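Local coordinates for mandelate racemase / muconate lactonizing enzyme family protein (PDB 4DXK) that belongs to the mandelate racemase subgroup of the enolase superfamily, binds sodium, and probably acts as a lyase or isomerase, at residues Met1-Leu6 against Pro51-Arg56; Glu7-Ala12 against Val390-Ser395; Ile188-Leu193 against Ala226-Lys231. All coordinates share one frame; numbering follows the deposited sequence. Where two conformers were deposited one is given.

Interaction 1 of 3, residues Met1-Leu6 against Pro51-Arg56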
loop_
_atom_site.group_PDB
_atom_site.type_symbol
_atom_site.label_atom_id
_atom_site.label_comp_id
_atom_site.label_asym_id
_atom_site.label_seq_id
_atom_site.Cartn_x
_atom_site.Cartn_y
_atom_site.Cartn_z
ATOM N N MET A 1 -22.149 -41.084 -22.877
ATOM C CA MET A 1 -21.331 -41.366 -24.055
ATOM C C MET A 1 -19.852 -41.245 -23.713
ATOM O O MET A 1 -19.490 -40.777 -22.628
ATOM C CB MET A 1 -21.740 -40.481 -25.241
ATOM C CG MET A 1 -21.094 -39.107 -25.292
ATOM S SD MET A 1 -21.873 -37.976 -26.482
ATOM C CE MET A 1 -23.190 -37.307 -25.474
ATOM N N LYS A 2 -19.008 -41.715 -24.627
ATOM C CA LYS A 2 -17.562 -41.711 -24.455
ATOM C C LYS A 2 -16.879 -41.233 -25.720
ATOM O O LYS A 2 -17.337 -41.506 -26.832
ATOM C CB LYS A 2 -17.056 -43.121 -24.134
ATOM C CG LYS A 2 -17.561 -43.696 -22.822
ATOM C CD LYS A 2 -17.048 -45.114 -22.613
ATOM C CE LYS A 2 -17.354 -45.612 -21.205
ATOM N NZ LYS A 2 -16.882 -47.010 -20.988
ATOM N N ILE A 3 -15.763 -40.539 -25.537
ATOM C CA ILE A 3 -14.914 -40.125 -26.643
ATOM C C ILE A 3 -14.240 -41.359 -27.234
ATOM O O ILE A 3 -13.679 -42.184 -26.503
ATOM C CB ILE A 3 -13.851 -39.125 -26.162
ATOM C CG1 ILE A 3 -14.523 -37.836 -25.671
ATOM C CG2 ILE A 3 -12.834 -38.845 -27.263
ATOM C CD1 ILE A 3 -13.588 -36.888 -24.941
ATOM N N THR A 4 -14.314 -41.496 -28.553
ATOM C CA THR A 4 -13.721 -42.641 -29.229
ATOM C C THR A 4 -12.500 -42.278 -30.061
ATOM O O THR A 4 -11.596 -43.099 -30.225
ATOM C CB THR A 4 -14.735 -43.307 -30.161
ATOM O OG1 THR A 4 -15.335 -42.288 -30.968
ATOM C CG2 THR A 4 -15.804 -44.050 -29.360
ATOM N N LYS A 5 -12.508 -41.096 -30.674
ATOM C CA LYS A 5 -11.407 -40.690 -31.551
ATOM C C LYS A 5 -11.139 -39.201 -31.444
ATOM O O LYS A 5 -12.058 -38.411 -31.237
ATOM C CB LYS A 5 -11.722 -40.992 -33.021
ATOM C CG LYS A 5 -12.149 -42.406 -33.325
ATOM C CD LYS A 5 -12.702 -42.519 -34.739
ATOM C CE LYS A 5 -11.732 -41.958 -35.767
ATOM N NZ LYS A 5 -12.199 -42.191 -37.171
ATOM N N LEU A 6 -9.876 -38.824 -31.602
ATOM C CA LEU A 6 -9.505 -37.430 -31.789
ATOM C C LEU A 6 -8.943 -37.278 -33.180
ATOM O O LEU A 6 -8.015 -37.999 -33.573
ATOM C CB LEU A 6 -8.436 -36.977 -30.800
ATOM C CG LEU A 6 -8.766 -36.842 -29.325
ATOM C CD1 LEU A 6 -7.681 -36.005 -28.635
ATOM C CD2 LEU A 6 -10.157 -36.246 -29.119
ATOM N N PRO A 51 -4.188 -39.597 -25.206
ATOM C CA PRO A 51 -4.147 -40.674 -24.204
ATOM C C PRO A 51 -4.929 -40.343 -22.934
ATOM O O PRO A 51 -5.304 -41.266 -22.202
ATOM C CB PRO A 51 -2.650 -40.830 -23.901
ATOM C CG PRO A 51 -2.029 -39.547 -24.331
ATOM C CD PRO A 51 -2.842 -39.073 -25.503
ATOM N N ARG A 52 -5.181 -39.062 -22.674
ATOM C CA ARG A 52 -5.913 -38.661 -21.484
ATOM C C ARG A 52 -7.425 -38.608 -21.666
ATOM O O ARG A 52 -8.163 -38.577 -20.678
ATOM C CB ARG A 52 -5.421 -37.302 -20.995
ATOM C CG ARG A 52 -4.050 -37.382 -20.374
ATOM C CD ARG A 52 -3.447 -36.013 -20.126
ATOM N NE ARG A 52 -2.181 -36.128 -19.407
ATOM C CZ ARG A 52 -1.037 -36.511 -19.961
ATOM N NH1 ARG A 52 -0.979 -36.805 -21.253
ATOM N NH2 ARG A 52 0.064 -36.594 -19.221
ATOM N N VAL A 53 -7.904 -38.580 -22.907
ATOM C CA VAL A 53 -9.340 -38.365 -23.106
ATOM C C VAL A 53 -10.086 -39.472 -23.853
ATOM O O VAL A 53 -11.308 -39.539 -23.763
ATOM C CB VAL A 53 -9.648 -37.002 -23.768
ATOM C CG1 VAL A 53 -8.972 -35.874 -23.004
ATOM C CG2 VAL A 53 -9.235 -37.004 -25.235
ATOM N N ILE A 54 -9.390 -40.322 -24.602
ATOM C CA ILE A 54 -10.078 -41.441 -25.241
ATOM C C ILE A 54 -10.695 -42.307 -24.151
ATOM O O ILE A 54 -10.014 -42.684 -23.188
ATOM C CB ILE A 54 -9.135 -42.305 -26.106
ATOM C CG1 ILE A 54 -8.521 -41.476 -27.232
ATOM C CG2 ILE A 54 -9.874 -43.529 -26.665
ATOM C CD1 ILE A 54 -9.527 -40.944 -28.212
ATOM N N GLY A 55 -11.983 -42.605 -24.298
ATOM C CA GLY A 55 -12.697 -43.405 -23.320
ATOM C C GLY A 55 -13.417 -42.579 -22.265
ATOM O O GLY A 55 -14.197 -43.125 -21.485
ATOM N N ARG A 56 -13.163 -41.269 -22.232
ATOM C CA ARG A 56 -13.754 -40.392 -21.216
ATOM C C ARG A 56 -15.113 -39.838 -21.640
ATOM O O ARG A 56 -15.409 -39.715 -22.833
ATOM C CB ARG A 56 -12.809 -39.229 -20.914
ATOM C CG ARG A 56 -11.494 -39.642 -20.261
ATOM C CD ARG A 56 -11.677 -39.880 -18.768
ATOM N NE ARG A 56 -12.232 -38.686 -18.131
ATOM C CZ ARG A 56 -11.518 -37.723 -17.554
ATOM N NH1 ARG A 56 -10.191 -37.806 -17.478
ATOM N NH2 ARG A 56 -12.136 -36.671 -17.030
HETATM O O HOH W 1 -14.120 -45.881 -21.213
#

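Interaction 2 of 3, residues Glu7-Ala12 against Val390-Ser395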
loop_
_atom_site.group_PDB
_atom_site.type_symbol
_atom_site.label_atom_id
_atom_site.label_comp_id
_atom_site.label_asym_id
_atom_site.label_seq_id
_atom_site.Cartn_x
_atom_site.Cartn_y
_atom_site.Cartn_z
ATOM N N GLU A 7 -9.494 -36.336 -33.927
ATOM C CA GLU A 7 -9.088 -36.095 -35.301
ATOM C C GLU A 7 -8.593 -34.659 -35.402
ATOM O O GLU A 7 -9.241 -33.739 -34.894
ATOM C CB GLU A 7 -10.279 -36.322 -36.236
ATOM C CG GLU A 7 -10.040 -35.906 -37.677
ATOM C CD GLU A 7 -11.276 -36.071 -38.545
ATOM O OE1 GLU A 7 -12.378 -36.320 -38.006
ATOM O OE2 GLU A 7 -11.151 -35.948 -39.777
ATOM N N THR A 8 -7.445 -34.458 -36.033
ATOM C CA THR A 8 -6.997 -33.112 -36.345
ATOM C C THR A 8 -7.013 -32.907 -37.851
ATOM O O THR A 8 -6.741 -33.837 -38.616
ATOM C CB THR A 8 -5.598 -32.840 -35.797
ATOM O OG1 THR A 8 -4.727 -33.918 -36.162
ATOM C CG2 THR A 8 -5.636 -32.708 -34.276
ATOM N N VAL A 9 -7.331 -31.685 -38.271
ATOM C CA VAL A 9 -7.438 -31.339 -39.683
ATOM C C VAL A 9 -6.676 -30.049 -39.926
ATOM O O VAL A 9 -6.824 -29.076 -39.173
ATOM C CB VAL A 9 -8.910 -31.131 -40.098
ATOM C CG1 VAL A 9 -9.017 -30.827 -41.587
ATOM C CG2 VAL A 9 -9.744 -32.348 -39.748
ATOM N N ARG A 10 -5.863 -30.053 -40.979
ATOM C CA ARG A 10 -5.166 -28.859 -41.438
ATOM C C ARG A 10 -5.393 -28.689 -42.932
ATOM O O ARG A 10 -5.684 -29.658 -43.642
ATOM C CB ARG A 10 -3.661 -28.937 -41.154
ATOM C CG ARG A 10 -3.327 -28.869 -39.672
ATOM C CD ARG A 10 -1.827 -28.796 -39.395
ATOM N NE ARG A 10 -1.135 -30.041 -39.720
ATOM C CZ ARG A 10 -0.355 -30.213 -40.781
ATOM N NH1 ARG A 10 -0.157 -29.214 -41.633
ATOM N NH2 ARG A 10 0.228 -31.384 -40.990
ATOM N N VAL A 11 -5.250 -27.455 -43.407
ATOM C CA VAL A 11 -5.316 -27.169 -44.836
ATOM C C VAL A 11 -4.108 -26.345 -45.269
ATOM O O VAL A 11 -3.730 -25.372 -44.612
ATOM C CB VAL A 11 -6.637 -26.471 -45.236
ATOM C CG1 VAL A 11 -7.820 -27.386 -44.976
ATOM C CG2 VAL A 11 -6.812 -25.151 -44.498
ATOM N N ALA A 12 -3.494 -26.740 -46.380
ATOM C CA ALA A 12 -2.245 -26.119 -46.808
ATOM C C ALA A 12 -2.436 -24.656 -47.185
ATOM O O ALA A 12 -1.497 -23.862 -47.115
ATOM C CB ALA A 12 -1.639 -26.892 -47.974
ATOM N N VAL A 390 -6.081 -30.984 -47.876
ATOM C CA VAL A 390 -6.400 -31.365 -46.508
ATOM C C VAL A 390 -5.478 -32.457 -45.979
ATOM O O VAL A 390 -5.172 -33.420 -46.688
ATOM C CB VAL A 390 -7.856 -31.874 -46.442
ATOM C CG1 VAL A 390 -8.214 -32.360 -45.037
ATOM C CG2 VAL A 390 -8.815 -30.790 -46.903
ATOM N N SER A 391 -5.025 -32.302 -44.739
ATOM C CA SER A 391 -4.313 -33.373 -44.056
ATOM C C SER A 391 -5.035 -33.673 -42.752
ATOM O O SER A 391 -5.498 -32.762 -42.065
ATOM C CB SER A 391 -2.861 -32.984 -43.784
ATOM O OG SER A 391 -2.785 -31.808 -43.000
ATOM N N ARG A 392 -5.143 -34.952 -42.420
ATOM C CA ARG A 392 -5.832 -35.378 -41.210
ATOM C C ARG A 392 -4.981 -36.362 -40.439
ATOM O O ARG A 392 -4.240 -37.151 -41.035
ATOM C CB ARG A 392 -7.168 -36.043 -41.539
ATOM C CG ARG A 392 -8.133 -35.193 -42.343
ATOM C CD ARG A 392 -9.440 -35.942 -42.586
ATOM N NE ARG A 392 -10.289 -35.269 -43.567
ATOM C CZ ARG A 392 -11.350 -34.524 -43.267
ATOM N NH1 ARG A 392 -11.726 -34.353 -42.007
ATOM N NH2 ARG A 392 -12.050 -33.952 -44.237
ATOM N N ARG A 393 -5.095 -36.324 -39.117
ATOM C CA ARG A 393 -4.461 -37.317 -38.262
ATOM C C ARG A 393 -5.451 -37.757 -37.195
ATOM O O ARG A 393 -6.239 -36.950 -36.691
ATOM C CB ARG A 393 -3.197 -36.766 -37.615
ATOM C CG ARG A 393 -2.468 -37.806 -36.798
ATOM C CD ARG A 393 -1.160 -37.296 -36.233
ATOM N NE ARG A 393 -0.643 -38.242 -35.253
ATOM C CZ ARG A 393 0.333 -37.975 -34.397
ATOM N NH1 ARG A 393 0.902 -36.774 -34.390
ATOM N NH2 ARG A 393 0.730 -38.904 -33.539
ATOM N N PHE A 394 -5.413 -39.040 -36.853
ATOM C CA PHE A 394 -6.356 -39.628 -35.913
ATOM C C PHE A 394 -5.660 -40.313 -34.744
ATOM O O PHE A 394 -4.600 -40.920 -34.918
ATOM C CB PHE A 394 -7.206 -40.683 -36.626
ATOM C CG PHE A 394 -8.111 -40.128 -37.688
ATOM C CD1 PHE A 394 -7.650 -39.943 -38.984
ATOM C CD2 PHE A 394 -9.425 -39.806 -37.390
ATOM C CE1 PHE A 394 -8.488 -39.436 -39.966
ATOM C CE2 PHE A 394 -10.269 -39.304 -38.367
ATOM C CZ PHE A 394 -9.793 -39.118 -39.655
ATOM N N SER A 395 -6.272 -40.225 -33.566
ATOM C CA SER A 395 -5.933 -41.075 -32.429
ATOM C C SER A 395 -7.180 -41.818 -31.986
ATOM O O SER A 395 -8.276 -41.252 -31.968
ATOM C CB SER A 395 -5.444 -40.250 -31.244
ATOM O OG SER A 395 -4.154 -39.713 -31.458
#

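Interaction 3 of 3, residues Ile188-Leu193 against Ala226-Lys231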
loop_
_atom_site.group_PDB
_atom_site.type_symbol
_atom_site.label_atom_id
_atom_site.label_comp_id
_atom_site.label_asym_id
_atom_site.label_seq_id
_atom_site.Cartn_x
_atom_site.Cartn_y
_atom_site.Cartn_z
ATOM N N ILE A 188 10.361 5.847 -30.674
ATOM C CA ILE A 188 9.687 6.379 -31.851
ATOM C C ILE A 188 10.070 7.844 -32.005
ATOM O O ILE A 188 9.985 8.625 -31.057
ATOM C CB ILE A 188 8.143 6.169 -31.803
ATOM C CG1 ILE A 188 7.504 6.534 -33.142
ATOM C CG2 ILE A 188 7.500 6.939 -30.656
ATOM C CD1 ILE A 188 6.042 6.138 -33.235
ATOM N N SER A 189 10.543 8.205 -33.192
ATOM C CA SER A 189 10.893 9.591 -33.450
ATOM C C SER A 189 9.606 10.383 -33.547
ATOM O O SER A 189 8.560 9.839 -33.903
ATOM C CB SER A 189 11.673 9.725 -34.758
ATOM O OG SER A 189 10.823 9.543 -35.881
ATOM N N MET A 190 9.670 11.669 -33.226
ATOM C CA MET A 190 8.486 12.508 -33.335
ATOM C C MET A 190 7.942 12.602 -34.767
ATOM O O MET A 190 6.726 12.581 -34.953
ATOM C CB MET A 190 8.704 13.881 -32.695
ATOM C CG MET A 190 8.768 13.783 -31.168
ATOM S SD MET A 190 8.831 15.362 -30.305
ATOM C CE MET A 190 10.494 15.892 -30.712
ATOM N N PRO A 191 8.824 12.680 -35.783
ATOM C CA PRO A 191 8.261 12.638 -37.143
ATOM C C PRO A 191 7.541 11.318 -37.454
ATOM O O PRO A 191 6.495 11.353 -38.104
ATOM C CB PRO A 191 9.493 12.802 -38.038
ATOM C CG PRO A 191 10.447 13.592 -37.206
ATOM C CD PRO A 191 10.253 13.057 -35.808
ATOM N N ASP A 192 8.065 10.184 -36.999
ATOM C CA ASP A 192 7.378 8.915 -37.241
ATOM C C ASP A 192 6.070 8.818 -36.455
ATOM O O ASP A 192 5.091 8.221 -36.922
ATOM C CB ASP A 192 8.284 7.734 -36.910
ATOM C CG ASP A 192 9.354 7.508 -37.957
ATOM O OD1 ASP A 192 9.270 8.110 -39.050
ATOM O OD2 ASP A 192 10.279 6.718 -37.686
ATOM N N LEU A 193 6.053 9.392 -35.256
ATOM C CA LEU A 193 4.828 9.463 -34.470
ATOM C C LEU A 193 3.785 10.311 -35.210
ATOM O O LEU A 193 2.632 9.896 -35.368
ATOM C CB LEU A 193 5.139 10.010 -33.072
ATOM C CG LEU A 193 3.985 10.342 -32.126
ATOM C CD1 LEU A 193 2.990 9.206 -32.050
ATOM C CD2 LEU A 193 4.528 10.650 -30.734
ATOM N N ALA A 226 5.464 3.531 -25.387
ATOM C CA ALA A 226 4.025 3.271 -25.303
ATOM C C ALA A 226 3.291 4.444 -24.642
ATOM O O ALA A 226 2.240 4.885 -25.131
ATOM C CB ALA A 226 3.762 1.974 -24.555
ATOM N N MET A 227 3.837 4.957 -23.541
ATOM C CA MET A 227 3.203 6.087 -22.859
ATOM C C MET A 227 3.271 7.363 -23.700
ATOM O O MET A 227 2.324 8.148 -23.719
ATOM C CB MET A 227 3.802 6.308 -21.462
ATOM C CG MET A 227 3.448 5.216 -20.460
ATOM S SD MET A 227 3.900 5.581 -18.752
ATOM C CE MET A 227 5.700 5.635 -18.862
ATOM N N GLN A 228 4.380 7.560 -24.407
ATOM C CA GLN A 228 4.532 8.709 -25.293
ATOM C C GLN A 228 3.461 8.696 -26.388
ATOM O O GLN A 228 2.821 9.714 -26.670
ATOM C CB GLN A 228 5.927 8.655 -25.914
ATOM C CG GLN A 228 6.253 9.782 -26.869
ATOM C CD GLN A 228 7.607 9.591 -27.517
ATOM O OE1 GLN A 228 8.344 8.664 -27.185
ATOM N NE2 GLN A 228 7.948 10.474 -28.446
ATOM N N ILE A 229 3.273 7.534 -27.002
ATOM C CA ILE A 229 2.259 7.362 -28.037
ATOM C C ILE A 229 0.849 7.562 -27.479
ATOM O O ILE A 229 0.013 8.234 -28.100
ATOM C CB ILE A 229 2.386 5.976 -28.716
ATOM C CG1 ILE A 229 3.703 5.869 -29.491
ATOM C CG2 ILE A 229 1.179 5.693 -29.609
ATOM C CD1 ILE A 229 4.061 4.450 -29.892
ATOM N N ALA A 230 0.592 6.984 -26.306
ATOM C CA ALA A 230 -0.719 7.099 -25.672
ATOM C C ALA A 230 -1.091 8.568 -25.490
ATOM O O ALA A 230 -2.200 8.982 -25.837
ATOM C CB ALA A 230 -0.736 6.381 -24.334
ATOM N N LYS A 231 -0.174 9.351 -24.933
ATOM C CA LYS A 231 -0.433 10.777 -24.724
ATOM C C LYS A 231 -0.707 11.493 -26.043
ATOM O O LYS A 231 -1.626 12.321 -26.140
ATOM C CB LYS A 231 0.731 11.444 -23.993
ATOM C CG LYS A 231 0.919 10.939 -22.576
ATOM C CD LYS A 231 1.856 11.823 -21.766
ATOM C CE LYS A 231 3.252 11.847 -22.349
ATOM N NZ LYS A 231 4.119 12.869 -21.678
HETATM O O HOH W 2 10.481 7.335 -28.215
HETATM O O HOH W 3 10.884 10.887 -29.691
#

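Interaction 1 of 3, residues Met1-Leu6 against Pro51-Arg56
I3 joins the turn V53-R56 through both of its backbone polar atoms. The turn is a type II beta turn that ends helix 38-53 and lays its backbone beside the start of strand 3-11, in the N-terminal capping domain of the enolase superfamily. I3 N donates to R56 O over 2.8 Å in a nearly straight bond, 167° at the hydrogen. I3 O in turn accepts from G55 N, also at 2.8 Å. The turn closes on itself through R56 N and V53 O at 3.0 Å. G55 holds its third position with a phi of 94°, the positive value expected there.

Side chains pack alongside these two bonds. I3 CB comes within 3.5 Å of V53 O. The CG2 branch of I3 meets the end of I54, and the two side chains cross at about a right angle. I54 bends at its second torsion (chi2 -63°). Its CD1 then lies 3.6 Å from T4 O and also reaches the CA of K5. Further along the strand, L6 CD1 touches V53 CG2 at 3.9 Å, again with the side chains crossed.

F87 of helix 79-99 packs against I3, L6 and V53. T4 and K5 both pair with H23 of strand 17-24, a classic beta bulge. The CB of R56 points away from segment 1-6, and R56 NH2 forms a salt bridge with D67 OD2 of helix 61-68.

K2 runs extended past the turn with its methylenes against G55 O. At its end a water accepts from K2 NZ at 3.0 Å and donates to G55 O at 2.8 Å.

Interaction 2 of 3, residues Glu7-Ala12 against Val390-Ser395
The antiparallel pairing of E7-V11 with V390-F394 joins the first and last strands of the capping-domain sheet. Such a domain, built from both chain ends, is characteristic of the enolase superfamily. T8 with R393 and R10 with S391 are the hydrogen-bonded pairs. T8 N donates to R393 O at 2.8 Å, and R10 N to S391 O at 2.9 Å. R393 N and S391 N return the bonds to T8 O and R10 O.

On the face of E7, V9 and V11, E7 extends with CG anti to its backbone N (chi1 171°). E7 OE2 accepts from R392 NH1 at 2.8 Å on its syn side, a salt bridge with the donor 32° out of the carboxylate plane. F394 runs alongside E7, its CE2 3.4 Å from E7 CD. V9 CG2 packs near R392 NH1, while V9 CG1 meets V390 CG1 at 3.9 Å. On the other face, S391 OG, in the conformer given, sits over the centre of the R10 guanidinium, 3.6 Å above its plane.

R10 and T8 also bind E42 of helix 38-53, which packs on their face. E7 OE1 bonds H23 of strand 17-24, the neighbour of strand 3-11 on the side away from 390-396.

Interaction 3 of 3, residues Ile188-Leu193 against Ala226-Lys231
I188 and L193 pack on I229 at ordinary van der Waals distance, and this is the buried, apolar part of the contact. I188 CG2 lies 4.1 Å from I229 CG1. L193 CD1 approaches the same CG1 at 4.3 Å. I229 sets CG1 beside its backbone N (chi1 -66°), which brings that branch round to both partners. F176 and W221 pack on this apolar patch as well.

The Q228 side is polar and bridged by two waters. Q228 reaches out fully extended (chi1 180°, chi2 -176°), and its amide stops short of the I188 backbone. The waters span the gap. One accepts from I188 N at 2.9 Å and donates to Q228 OE1 at 2.7 Å. The other donates to I188 O at 2.8 Å and accepts from Q228 NE2 at 3.2 Å. Both polar ends of the amide are thus used, a pattern that should hold its rotation.

The segments lie at the start of helix 190-207, where S189 is the N-cap, and within helix 223-232. These are successive outer helices of the alpha/beta barrel, with strand 212-216 between them in the chain. In the conformer given, M190 lies at the margin of the contact and packs on M211 of the second subunit. L193 CD2 lies 4.1 Å from Q228 NE2.

Interactions 1 and 2 share strand 3-11 and run on from one another, with centres 18 Å apart. They meet where L6 O probably accepts a hydrogen bond from S395 N at 2.8 Å. I54 CD1 also packs on S395 O at 4.0 Å. Together they tie the first strand to the end of helix 38-53 and to the C-terminal strand. Interaction 3 belongs to the barrel, on the opposite side of the chain's centre. Its centre lies about 52 Å from that of interaction 1 and about 45 Å from that of interaction 2. The sodium ligands E216, E242 and E268 belong to none of the three contacts. E216 ends strand 212-216, which lies between helices 190-207 and 223-232 in the chain.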